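Putative tryptophan halogenase (PDB 6Y1W) is a flavin-dependent halogenase, related to the tryptophan halogenases, that probably uses FAD and monooxygenase-type flavin chemistry. Local coordinates at residues L217-T222 with V334-A339. Numbering follows the deposited sequence.
Sequences LFLDCT and VALGLA
The Ala-339 methyl lies over one face of the Asp-220 carboxylate, its CB almost straight above Asp-220 CG at 4.0 Å. On the OD1 side, Thr-222 supplies two donors: its OG1 is 2.6 Å from Asp-220 OD1, on the syn lone pair, and its backbone N makes the second bond, 3.0 Å from that oxygen, closing an Asx turn. With CG anti to the backbone N (chi1 -169°), the carboxylate reaches forward over the strand end, where OD2 takes the backbone amides of Leu-228 and Ile-229. These amides start helix 227-232, whose positive end would be expected to stabilise the negative charge.

Strands 217-220 and 333-335 pair in parallel. Val-334 N bonds to Phe-218 O (3.0 Å), and Asp-220 N to Val-334 O (2.8 Å). Leu-336 N then reaches Asp-220 O at 3.0 Å, extending the ladder just past strand 333-335.

Leu-219 and Val-334 lie side by side on one face of the sheet, CD2 of Leu-219 meeting CB of Val-334 at 3.9 Å. Next to them, Cys-221 SG rests 4.0 Å from Leu-336 CD1; Ala-31 of helix 25-39 covers Leu-219 and Leu-336, and Ala-27 covers Cys-221. Strand 18-22 flanks 217-220 across its other edge. The backbone N of Leu-338, a predicted FAD-binding residue, is hydrogen-bonded to a tartaric acid molecule, probably from the crystallisation liquor. Parallel strands ending beside the glycine-rich turn before helix 25-39, near predicted FAD-binding residues, are consistent with the Rossmann-type dinucleotide-binding fold of flavin-dependent halogenases.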
loop_
_atom_site.group_PDB
_atom_site.type_symbol
_atom_site.label_atom_id
_atom_site.label_comp_id
_atom_site.label_asym_id
_atom_site.label_seq_id
_atom_site.Cartn_x
_atom_site.Cartn_y
_atom_site.Cartn_z
ATOM N N LEU A 217 7.765 -12.795 -27.009
ATOM C CA LEU A 217 6.837 -11.993 -26.221
ATOM C C LEU A 217 6.478 -10.819 -27.099
ATOM O O LEU A 217 7.356 -10.245 -27.740
ATOM C CB LEU A 217 7.472 -11.517 -24.926
ATOM C CG LEU A 217 6.641 -10.567 -24.078
ATOM C CD1 LEU A 217 5.520 -11.351 -23.366
ATOM C CD2 LEU A 217 7.588 -9.942 -23.049
ATOM N N PHE A 218 5.201 -10.484 -27.136
ATOM C CA PHE A 218 4.683 -9.457 -28.017
ATOM C C PHE A 218 4.005 -8.408 -27.159
ATOM O O PHE A 218 3.172 -8.749 -26.322
ATOM C CB PHE A 218 3.672 -10.033 -29.015
ATOM C CG PHE A 218 4.332 -10.939 -30.050
ATOM C CD1 PHE A 218 4.655 -12.242 -29.730
ATOM C CD2 PHE A 218 4.695 -10.429 -31.301
ATOM C CE1 PHE A 218 5.288 -13.043 -30.655
ATOM C CE2 PHE A 218 5.311 -11.229 -32.236
ATOM C CZ PHE A 218 5.598 -12.536 -31.922
ATOM N N LEU A 219 4.317 -7.146 -27.400
ATOM C CA LEU A 219 3.600 -6.071 -26.715
ATOM C C LEU A 219 2.627 -5.435 -27.696
ATOM O O LEU A 219 3.039 -4.945 -28.760
ATOM C CB LEU A 219 4.565 -5.012 -26.187
ATOM C CG LEU A 219 5.734 -5.544 -25.334
ATOM C CD1 LEU A 219 6.551 -4.357 -24.764
ATOM C CD2 LEU A 219 5.248 -6.507 -24.254
ATOM N N ASP A 220 1.335 -5.401 -27.338
ATOM C CA ASP A 220 0.328 -4.810 -28.229
ATOM C C ASP A 220 0.173 -3.332 -27.893
ATOM O O ASP A 220 -0.417 -2.968 -26.872
ATOM C CB ASP A 220 -1.018 -5.522 -28.100
ATOM C CG ASP A 220 -1.971 -5.111 -29.191
ATOM O OD1 ASP A 220 -1.714 -4.058 -29.844
ATOM O OD2 ASP A 220 -2.994 -5.786 -29.376
ATOM N N CYS A 221 0.814 -2.495 -28.706
ATOM C CA CYS A 221 0.698 -1.043 -28.621
ATOM C C CYS A 221 -0.029 -0.484 -29.840
ATOM O O CYS A 221 0.276 0.622 -30.310
ATOM C CB CYS A 221 2.081 -0.408 -28.475
ATOM S SG CYS A 221 2.915 -0.936 -26.988
ATOM N N THR A 222 -0.987 -1.238 -30.378
ATOM C CA THR A 222 -1.628 -0.819 -31.622
ATOM C C THR A 222 -2.856 0.032 -31.391
ATOM O O THR A 222 -3.582 0.304 -32.358
ATOM C CB THR A 222 -1.976 -2.026 -32.514
ATOM O OG1 THR A 222 -2.890 -2.919 -31.856
ATOM C CG2 THR A 222 -0.704 -2.760 -32.882
ATOM N N VAL A 334 1.246 -8.850 -24.075
ATOM C CA VAL A 334 0.902 -7.854 -23.050
ATOM C C VAL A 334 0.381 -6.625 -23.772
ATOM O O VAL A 334 1.093 -6.039 -24.607
ATOM C CB VAL A 334 2.108 -7.506 -22.154
ATOM C CG1 VAL A 334 1.726 -6.440 -21.150
ATOM C CG2 VAL A 334 2.619 -8.745 -21.396
ATOM N N ALA A 335 -0.861 -6.217 -23.452
ATOM C CA ALA A 335 -1.390 -4.984 -24.037
ATOM C C ALA A 335 -1.012 -3.767 -23.200
ATOM O O ALA A 335 -1.018 -3.814 -21.967
ATOM C CB ALA A 335 -2.919 -5.055 -24.175
ATOM N N LEU A 336 -0.708 -2.656 -23.888
ATOM C CA LEU A 336 -0.393 -1.385 -23.234
ATOM C C LEU A 336 -1.153 -0.241 -23.887
ATOM O O LEU A 336 -1.490 -0.298 -25.068
ATOM C CB LEU A 336 1.115 -1.104 -23.350
ATOM C CG LEU A 336 2.046 -2.110 -22.712
ATOM C CD1 LEU A 336 3.499 -1.880 -23.175
ATOM C CD2 LEU A 336 1.957 -2.015 -21.153
ATOM N N GLY A 337 -1.401 0.823 -23.116
ATOM C CA GLY A 337 -2.066 1.979 -23.703
ATOM C C GLY A 337 -3.491 1.668 -24.106
ATOM O O GLY A 337 -4.181 0.908 -23.432
ATOM N N LEU A 338 -3.947 2.259 -25.218
ATOM C CA LEU A 338 -5.349 2.102 -25.617
ATOM C C LEU A 338 -5.737 0.639 -25.816
ATOM O O LEU A 338 -6.897 0.268 -25.588
ATOM C CB LEU A 338 -5.619 2.868 -26.906
ATOM C CG LEU A 338 -5.558 4.386 -26.741
ATOM C CD1 LEU A 338 -5.651 5.066 -28.121
ATOM C CD2 LEU A 338 -6.657 4.828 -25.825
ATOM N N ALA A 339 -4.802 -0.203 -26.256
ATOM C CA ALA A 339 -5.155 -1.611 -26.403
ATOM C C ALA A 339 -5.550 -2.264 -25.091
ATOM O O ALA A 339 -6.219 -3.322 -25.126
ATOM C CB ALA A 339 -3.982 -2.403 -27.018
#